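Local coordinates for protein time interval measuring enzyme TIME (Bombyx mori, PDB 2E46) that probably disproportionates superoxide into hydrogen peroxide and oxygen, as a copper- and zinc-binding member of the superoxide dismutase family, at residues G32-Q37 against D107-S112; G38-L43 against S100-V105. All coordinates share one frame; numbering follows the deposited sequence.

Overall arrangement
Both contacts use strand 33-41 of the Cu,Zn superoxide dismutase barrel, and together they illustrate how one strand can be held by different chemistry along its length. In interaction 2 its later half pairs with the neighbouring strand 99-106, and regular backbone hydrogen bonds do most of the work. In interaction 1 its earlier half meets the loop that leaves that neighbour; no direct hydrogen bond joins the two, and the contact rests on packed aliphatic groups and a bridging water. Each is partly buried, with the isoleucines and valines turned inward and charged residues such as Lys33 and Arg101 at the surface. Between them, Val36 N bonds to Leu104 O, continuing the strand pairing.

Interaction 1. Residues G32-Q37 against D107-S112; sequences GKVHVQ and DQISLS
An apolar contact between a strand and a loop, bridged at its outer end by water, joins residues 32-37 to residues 107-112 near one end of the barrel. Val34 makes the largest single contribution, followed by Ile109, and it straddles the loop's backbone and side chain. Its CG1 methyl lies 3.2 Å from the carbonyl oxygen of Ile109 and also rests against Ser110 CA. The CG2 methyl meets Ile109 CD1 at 3.2 Å, closer than two methyls normally sit, and the near-eclipsed chi1 of Val34 makes the exact fit doubtful. Ile109 reaches there because its CG1 is placed between the backbone N and the carbonyl carbon (chi1 49°), from where CD1 also touches Val36 CG2 at 3.6 Å. Both valines are crossed by the isoleucine at roughly a right angle. Cutting Val34 back to alanine would remove both methyls and is likely to leave a gap beside Ile109 CD1 and Ser110 CA, freeing the end of the isoleucine to turn.

The loop is the Greek-key connection of the superoxide dismutase fold, which runs from strand 99-106 to strand 121-125, and here it heads 83° away from the direction of residues 32-36. Asp106 OD1 accepts bonds from the backbone N of Gln108 and of Ile109, while Val86 and Ile117 add to the packing around Ile109. Farther out, one water sits 2.7 Å from Gly32 O and 2.6 Å from Ile109 O, linking two carbonyls that cannot bond to each other. At the exposed rim Lys33 CG passes Asp107 CB at 4.2 Å; the opposite charges of these residues do not meet, with NZ and OD2 6.8 Å apart.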
ATOM      1  N   GLY A  32      -3.656  22.087   6.349  1.00 46.25           N
ATOM      2  CA  GLY A  32      -4.068  21.190   5.214  1.00 44.11           C
ATOM      3  C   GLY A  32      -2.875  20.880   4.242  1.00 42.16           C
ATOM      4  O   GLY A  32      -3.082  20.798   3.036  1.00 41.25           O
ATOM      5  N   LYS A  33      -1.657  20.812   4.826  1.00 37.82           N
ATOM      6  CA  LYS A  33      -0.427  20.553   4.142  1.00 37.41           C
ATOM      7  C   LYS A  33       0.067  19.143   4.507  1.00 33.57           C
ATOM      8  O   LYS A  33      -0.249  18.550   5.555  1.00 31.95           O
ATOM      9  CB  LYS A  33       0.657  21.641   4.381  1.00 35.67           C
ATOM     10  CG  LYS A  33       0.450  22.973   3.548  1.00 37.69           C
ATOM     11  CD  LYS A  33       1.433  24.006   4.108  1.00 42.19           C
ATOM     12  CE  LYS A  33       1.045  25.492   3.936  1.00 53.82           C
ATOM     13  NZ  LYS A  33       2.344  26.361   3.696  1.00 58.74           N
ATOM     14  N   VAL A  34       0.739  18.574   3.537  1.00 32.38           N
ATOM     15  CA  VAL A  34       1.561  17.340   3.796  1.00 30.40           C
ATOM     16  C   VAL A  34       3.080  17.481   3.541  1.00 28.37           C
ATOM     17  O   VAL A  34       3.473  18.110   2.560  1.00 27.07           O
ATOM     18  CB  VAL A  34       0.843  15.945   3.367  1.00 30.27           C
ATOM     19  CG1 VAL A  34      -0.677  16.025   3.036  1.00 28.76           C
ATOM     20  CG2 VAL A  34       1.639  15.031   2.602  1.00 26.75           C
ATOM     21  N   HIS A  35       3.867  16.935   4.483  1.00 26.83           N
ATOM     22  CA  HIS A  35       5.275  17.172   4.578  1.00 26.57           C
ATOM     23  C   HIS A  35       5.846  15.898   4.032  1.00 27.80           C
ATOM     24  O   HIS A  35       5.573  14.816   4.596  1.00 27.75           O
ATOM     25  CB  HIS A  35       5.708  17.369   6.054  1.00 25.88           C
ATOM     26  CG  HIS A  35       7.155  17.790   6.233  1.00 26.55           C
ATOM     27  ND1 HIS A  35       7.846  17.599   7.410  1.00 31.82           N
ATOM     28  CD2 HIS A  35       8.042  18.336   5.377  1.00 23.03           C
ATOM     29  CE1 HIS A  35       9.080  18.064   7.291  1.00 31.38           C
ATOM     30  NE2 HIS A  35       9.240  18.457   6.049  1.00 33.13           N
ATOM     31  N   VAL A  36       6.511  15.968   2.881  1.00 26.32           N
ATOM     32  CA  VAL A  36       6.989  14.699   2.228  1.00 26.76           C
ATOM     33  C   VAL A  36       8.532  14.653   2.393  1.00 27.81           C
ATOM     34  O   VAL A  36       9.235  15.589   1.984  1.00 28.79           O
ATOM     35  CB  VAL A  36       6.681  14.809   0.709  1.00 26.85           C
ATOM     36  CG1 VAL A  36       7.250  13.652  -0.080  1.00 27.84           C
ATOM     37  CG2 VAL A  36       5.128  15.031   0.403  1.00 23.68           C
ATOM     38  N   GLN A  37       9.051  13.611   2.968  1.00 28.75           N
ATOM     39  CA  GLN A  37      10.454  13.572   3.361  1.00 32.92           C
ATOM     40  C   GLN A  37      10.952  12.158   3.126  1.00 35.38           C
ATOM     41  O   GLN A  37      10.340  11.189   3.600  1.00 36.35           O
ATOM     42  CB  GLN A  37      10.635  13.776   4.871  1.00 32.09           C
ATOM     43  CG  GLN A  37      10.160  15.086   5.418  1.00 37.49           C
ATOM     44  CD  GLN A  37      10.511  15.196   6.859  1.00 40.49           C
ATOM     45  OE1 GLN A  37       9.707  14.822   7.689  1.00 44.29           O
ATOM     46  NE2 GLN A  37      11.755  15.663   7.170  1.00 36.69           N
ATOM     47  N   ASP A 107       0.552  21.165  -0.808  1.00 33.82           N
ATOM     48  CA  ASP A 107      -0.792  21.490  -0.287  1.00 37.33           C
ATOM     49  C   ASP A 107      -1.906  20.760  -0.996  1.00 37.09           C
ATOM     50  O   ASP A 107      -3.055  20.974  -0.590  1.00 39.13           O
ATOM     51  CB  ASP A 107      -1.149  23.010  -0.296  1.00 37.18           C
ATOM     52  CG  ASP A 107      -1.058  23.653  -1.734  1.00 44.60           C
ATOM     53  OD1 ASP A 107      -0.587  22.992  -2.742  1.00 51.13           O
ATOM     54  OD2 ASP A 107      -1.375  24.885  -1.832  1.00 53.65           O
ATOM     55  N   GLN A 108      -1.611  19.906  -2.000  1.00 36.47           N
ATOM     56  CA  GLN A 108      -2.700  19.212  -2.769  1.00 33.63           C
ATOM     57  C   GLN A 108      -2.927  17.775  -2.307  1.00 32.27           C
ATOM     58  O   GLN A 108      -4.046  17.354  -2.256  1.00 33.76           O
ATOM     59  CB  GLN A 108      -2.448  19.208  -4.282  1.00 32.04           C
ATOM     60  CG  GLN A 108      -2.699  20.528  -5.066  1.00 41.94           C
ATOM     61  CD  GLN A 108      -3.976  21.358  -4.551  1.00 52.01           C
ATOM     62  OE1 GLN A 108      -3.879  22.524  -3.989  1.00 49.82           O
ATOM     63  NE2 GLN A 108      -5.157  20.733  -4.707  1.00 51.90           N
ATOM     64  N   ILE A 109      -1.892  16.968  -2.074  1.00 30.36           N
ATOM     65  CA  ILE A 109      -2.110  15.582  -1.676  1.00 26.26           C
ATOM     66  C   ILE A 109      -2.624  15.674  -0.277  1.00 28.15           C
ATOM     67  O   ILE A 109      -2.377  16.711   0.434  1.00 26.81           O
ATOM     68  CB  ILE A 109      -0.816  14.767  -1.690  1.00 25.56           C
ATOM     69  CG1 ILE A 109       0.250  15.548  -0.939  1.00 24.07           C
ATOM     70  CG2 ILE A 109      -0.403  14.540  -3.230  1.00 24.93           C
ATOM     71  CD1 ILE A 109       1.633  14.894  -0.603  1.00 18.93           C
ATOM     72  N   SER A 110      -3.332  14.622   0.157  1.00 25.81           N
ATOM     73  CA  SER A 110      -3.792  14.610   1.553  1.00 25.77           C
ATOM     74  C   SER A 110      -3.630  13.179   1.994  1.00 25.29           C
ATOM     75  O   SER A 110      -3.491  12.221   1.145  1.00 26.21           O
ATOM     76  CB  SER A 110      -5.298  15.026   1.592  1.00 24.33           C
ATOM     77  OG  SER A 110      -5.614  15.088   2.962  1.00 28.03           O
ATOM     78  N   LEU A 111      -3.731  12.986   3.260  1.00 26.65           N
ATOM     79  CA  LEU A 111      -3.835  11.591   3.802  1.00 29.52           C
ATOM     80  C   LEU A 111      -5.261  11.104   4.012  1.00 29.61           C
ATOM     81  O   LEU A 111      -5.484   9.974   4.533  1.00 33.83           O
ATOM     82  CB  LEU A 111      -3.002  11.452   5.132  1.00 29.53           C
ATOM     83  CG  LEU A 111      -1.471  11.779   4.962  1.00 31.78           C
ATOM     84  CD1 LEU A 111      -0.678  11.356   6.159  1.00 30.59           C
ATOM     85  CD2 LEU A 111      -0.895  10.968   3.830  1.00 28.59           C
ATOM     86  N   SER A 112      -6.261  11.921   3.675  1.00 30.19           N
ATOM     87  CA  SER A 112      -7.686  11.460   3.642  1.00 28.88           C
ATOM     88  C   SER A 112      -8.473  12.297   2.703  1.00 29.64           C
ATOM     89  O   SER A 112      -7.947  13.280   2.197  1.00 30.09           O
ATOM     90  CB  SER A 112      -8.313  11.610   5.014  1.00 28.30           C
ATOM     91  OG  SER A 112      -8.173  12.975   5.447  1.00 34.57           O
TER
HETATM   92  O   HOH W   1      -3.626  18.650   1.563  1.00 46.58           O

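Interaction 2. Residues G38-L43 against S100-V105; sequences GGITGL and SRIDLV
Antiparallel strand pairing within the superoxide dismutase barrel joins residues 38-40 to residues 100-102; the axes of 38-41 and 100-105 run at 159°. Gly38 and Ile102 form a hydrogen-bonded pair, with Gly38 N 2.9 Å from Ile102 O and Ile102 N equally far from Gly38 O. The latter N-H is nearly straight (163°) yet approaches from above the carbonyl plane. Ile40 and Ser100 repeat the pattern: Ile40 N lies 2.9 Å from Ser100 O, in the carbonyl plane and on a lone pair, while Ser100 N returns a bond to Ile40 O, an atom placed with less certainty. Between them Gly39 faces Arg101 as a non-hydrogen-bonded pair, and Gly39 CA offers a C-H to Ser100 O at 2.9 Å.

Inward, Ile40 and Ile102 meet methyl to methyl, CD1 to CD1 at a tight 3.4 Å. The first torsion of Ile40 (chi1 54°) places CG1 3.5 Å from Ser100 CB. Val92 and Phe94 of strand 88-94 lie against this face, and Ser100 OG bonds to Val93 O.

On the outer face Arg101 NH1 is 3.1 Å from Asp103 OD2, an attraction of charges alone because the oxygen stands well out of the guanidinium plane. The four main-chain bonds fix the pairing of Gly38 with Ile102 and of Ile40 with Ser100, whereas the isoleucines supply the apolar lining; the arginine-aspartate pair lies within one strand, while Asp103 OD1 reaches across to His35 NE2 of strand 33-41.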
ATOM      1  N   GLY A  38      12.053  12.011   2.433  1.00 37.10           N
ATOM      2  CA  GLY A  38      12.718  10.737   2.511  1.00 40.44           C
ATOM      3  C   GLY A  38      14.106  10.776   1.908  1.00 42.66           C
ATOM      4  O   GLY A  38      14.728  11.844   1.702  1.00 42.70           O
ATOM      5  N   GLY A  39      14.620   9.610   1.588  1.00 44.35           N
ATOM      6  CA  GLY A  39      15.812   9.626   0.792  1.00 46.26           C
ATOM      7  C   GLY A  39      15.916   8.338   0.084  1.00 48.23           C
ATOM      8  O   GLY A  39      15.644   7.257   0.677  1.00 46.37           O
ATOM      9  N   ILE A  40      16.366   8.468  -1.167  1.00 49.93           N
ATOM     10  CA  ILE A  40      16.527   7.335  -2.043  1.00 51.87           C
ATOM     11  C   ILE A  40      17.922   7.221  -2.700  1.00 53.24           C
ATOM     12  O   ILE A  40      18.438   8.180  -3.273  1.00 55.59           O
ATOM     13  CB  ILE A  40      15.331   7.278  -3.049  1.00 52.50           C
ATOM     14  CG1 ILE A  40      15.080   8.521  -3.835  1.00 53.19           C
ATOM     15  CG2 ILE A  40      14.001   7.417  -2.238  1.00 53.06           C
ATOM     16  CD1 ILE A  40      13.498   8.646  -4.147  1.00 47.96           C
ATOM     17  N   THR A  41      18.576   6.089  -2.564  1.00 53.42           N
ATOM     18  CA  THR A  41      19.881   5.880  -3.292  1.00 53.79           C
ATOM     19  C   THR A  41      19.651   5.023  -4.491  1.00 52.17           C
ATOM     20  O   THR A  41      18.853   4.097  -4.458  1.00 51.77           O
ATOM     21  CB  THR A  41      20.953   5.096  -2.466  1.00 53.50           C
ATOM     22  OG1 THR A  41      20.538   3.723  -2.319  1.00 57.43           O
ATOM     23  CG2 THR A  41      21.139   5.652  -1.071  1.00 55.09           C
ATOM     24  N   GLY A  42      20.367   5.310  -5.561  1.00 52.28           N
ATOM     25  CA  GLY A  42      20.714   4.245  -6.504  1.00 48.57           C
ATOM     26  C   GLY A  42      20.467   4.745  -7.868  1.00 48.47           C
ATOM     27  O   GLY A  42      20.343   3.949  -8.747  1.00 50.00           O
ATOM     28  N   LEU A  43      20.355   6.038  -8.088  1.00 48.96           N
ATOM     29  CA  LEU A  43      20.366   6.547  -9.462  1.00 52.07           C
ATOM     30  C   LEU A  43      21.554   7.515  -9.724  1.00 53.22           C
ATOM     31  O   LEU A  43      22.038   8.136  -8.756  1.00 54.05           O
ATOM     32  CB  LEU A  43      19.055   7.230  -9.795  1.00 51.06           C
ATOM     33  CG  LEU A  43      17.943   6.239 -10.184  1.00 56.67           C
ATOM     34  CD1 LEU A  43      16.691   6.904 -10.946  1.00 51.45           C
ATOM     35  CD2 LEU A  43      18.576   5.036 -10.975  1.00 56.99           C
ATOM     36  N   SER A 100      19.216  10.895  -3.434  1.00 45.86           N
ATOM     37  CA  SER A 100      18.144  11.893  -3.340  1.00 43.96           C
ATOM     38  C   SER A 100      17.664  12.192  -1.897  1.00 43.46           C
ATOM     39  O   SER A 100      17.137  11.313  -1.183  1.00 41.70           O
ATOM     40  CB  SER A 100      16.930  11.505  -4.154  1.00 43.98           C
ATOM     41  OG  SER A 100      16.352  12.637  -4.815  1.00 42.93           O
ATOM     42  N   ARG A 101      17.828  13.471  -1.503  1.00 42.66           N
ATOM     43  CA  ARG A 101      17.118  13.984  -0.394  1.00 40.97           C
ATOM     44  C   ARG A 101      15.766  14.477  -0.894  1.00 39.57           C
ATOM     45  O   ARG A 101      15.652  15.403  -1.769  1.00 37.77           O
ATOM     46  CB  ARG A 101      17.839  15.124   0.362  1.00 43.03           C
ATOM     47  CG  ARG A 101      17.172  15.240   1.756  1.00 47.54           C
ATOM     48  CD  ARG A 101      16.996  16.665   2.222  1.00 59.04           C
ATOM     49  NE  ARG A 101      16.601  16.727   3.642  1.00 60.46           N
ATOM     50  CZ  ARG A 101      16.414  17.877   4.282  1.00 62.83           C
ATOM     51  NH1 ARG A 101      16.600  19.014   3.634  1.00 61.64           N
ATOM     52  NH2 ARG A 101      16.070  17.891   5.575  1.00 66.97           N
ATOM     53  N   ILE A 102      14.727  13.889  -0.301  1.00 36.11           N
ATOM     54  CA  ILE A 102      13.405  14.429  -0.521  1.00 34.22           C
ATOM     55  C   ILE A 102      12.970  15.175   0.687  1.00 31.42           C
ATOM     56  O   ILE A 102      12.969  14.652   1.847  1.00 29.51           O
ATOM     57  CB  ILE A 102      12.457  13.346  -0.923  1.00 34.29           C
ATOM     58  CG1 ILE A 102      12.986  12.788  -2.218  1.00 37.63           C
ATOM     59  CG2 ILE A 102      11.033  13.900  -1.200  1.00 39.18           C
ATOM     60  CD1 ILE A 102      12.378  11.459  -2.545  1.00 40.70           C
ATOM     61  N   ASP A 103      12.563  16.414   0.425  1.00 30.97           N
ATOM     62  CA  ASP A 103      12.139  17.262   1.544  1.00 33.68           C
ATOM     63  C   ASP A 103      11.306  18.409   1.104  1.00 34.40           C
ATOM     64  O   ASP A 103      11.870  19.520   0.804  1.00 34.73           O
ATOM     65  CB  ASP A 103      13.321  17.913   2.308  1.00 32.84           C
ATOM     66  CG  ASP A 103      12.834  18.666   3.530  1.00 36.28           C
ATOM     67  OD1 ASP A 103      11.664  18.529   3.916  1.00 34.01           O
ATOM     68  OD2 ASP A 103      13.619  19.399   4.160  1.00 43.72           O
ATOM     69  N   LEU A 104      10.006  18.174   1.093  1.00 32.47           N
ATOM     70  CA  LEU A 104       9.076  19.238   0.603  1.00 34.28           C
ATOM     71  C   LEU A 104       7.687  19.221   1.279  1.00 32.03           C
ATOM     72  O   LEU A 104       7.367  18.396   2.042  1.00 30.40           O
ATOM     73  CB  LEU A 104       8.906  19.231  -0.916  1.00 32.56           C
ATOM     74  CG  LEU A 104       8.305  17.945  -1.508  1.00 40.84           C
ATOM     75  CD1 LEU A 104       6.776  18.086  -1.559  1.00 36.71           C
ATOM     76  CD2 LEU A 104       8.915  17.572  -2.839  1.00 39.05           C
ATOM     77  N   VAL A 105       6.900  20.230   0.985  1.00 34.74           N
ATOM     78  CA  VAL A 105       5.597  20.322   1.512  1.00 33.14           C
ATOM     79  C   VAL A 105       4.683  20.601   0.352  1.00 32.76           C
ATOM     80  O   VAL A 105       4.930  21.491  -0.474  1.00 31.98           O
ATOM     81  CB  VAL A 105       5.408  21.221   2.851  1.00 34.36           C
ATOM     82  CG1 VAL A 105       6.677  21.622   3.600  1.00 33.99           C
ATOM     83  CG2 VAL A 105       4.471  22.319   2.671  1.00 33.93           C
TER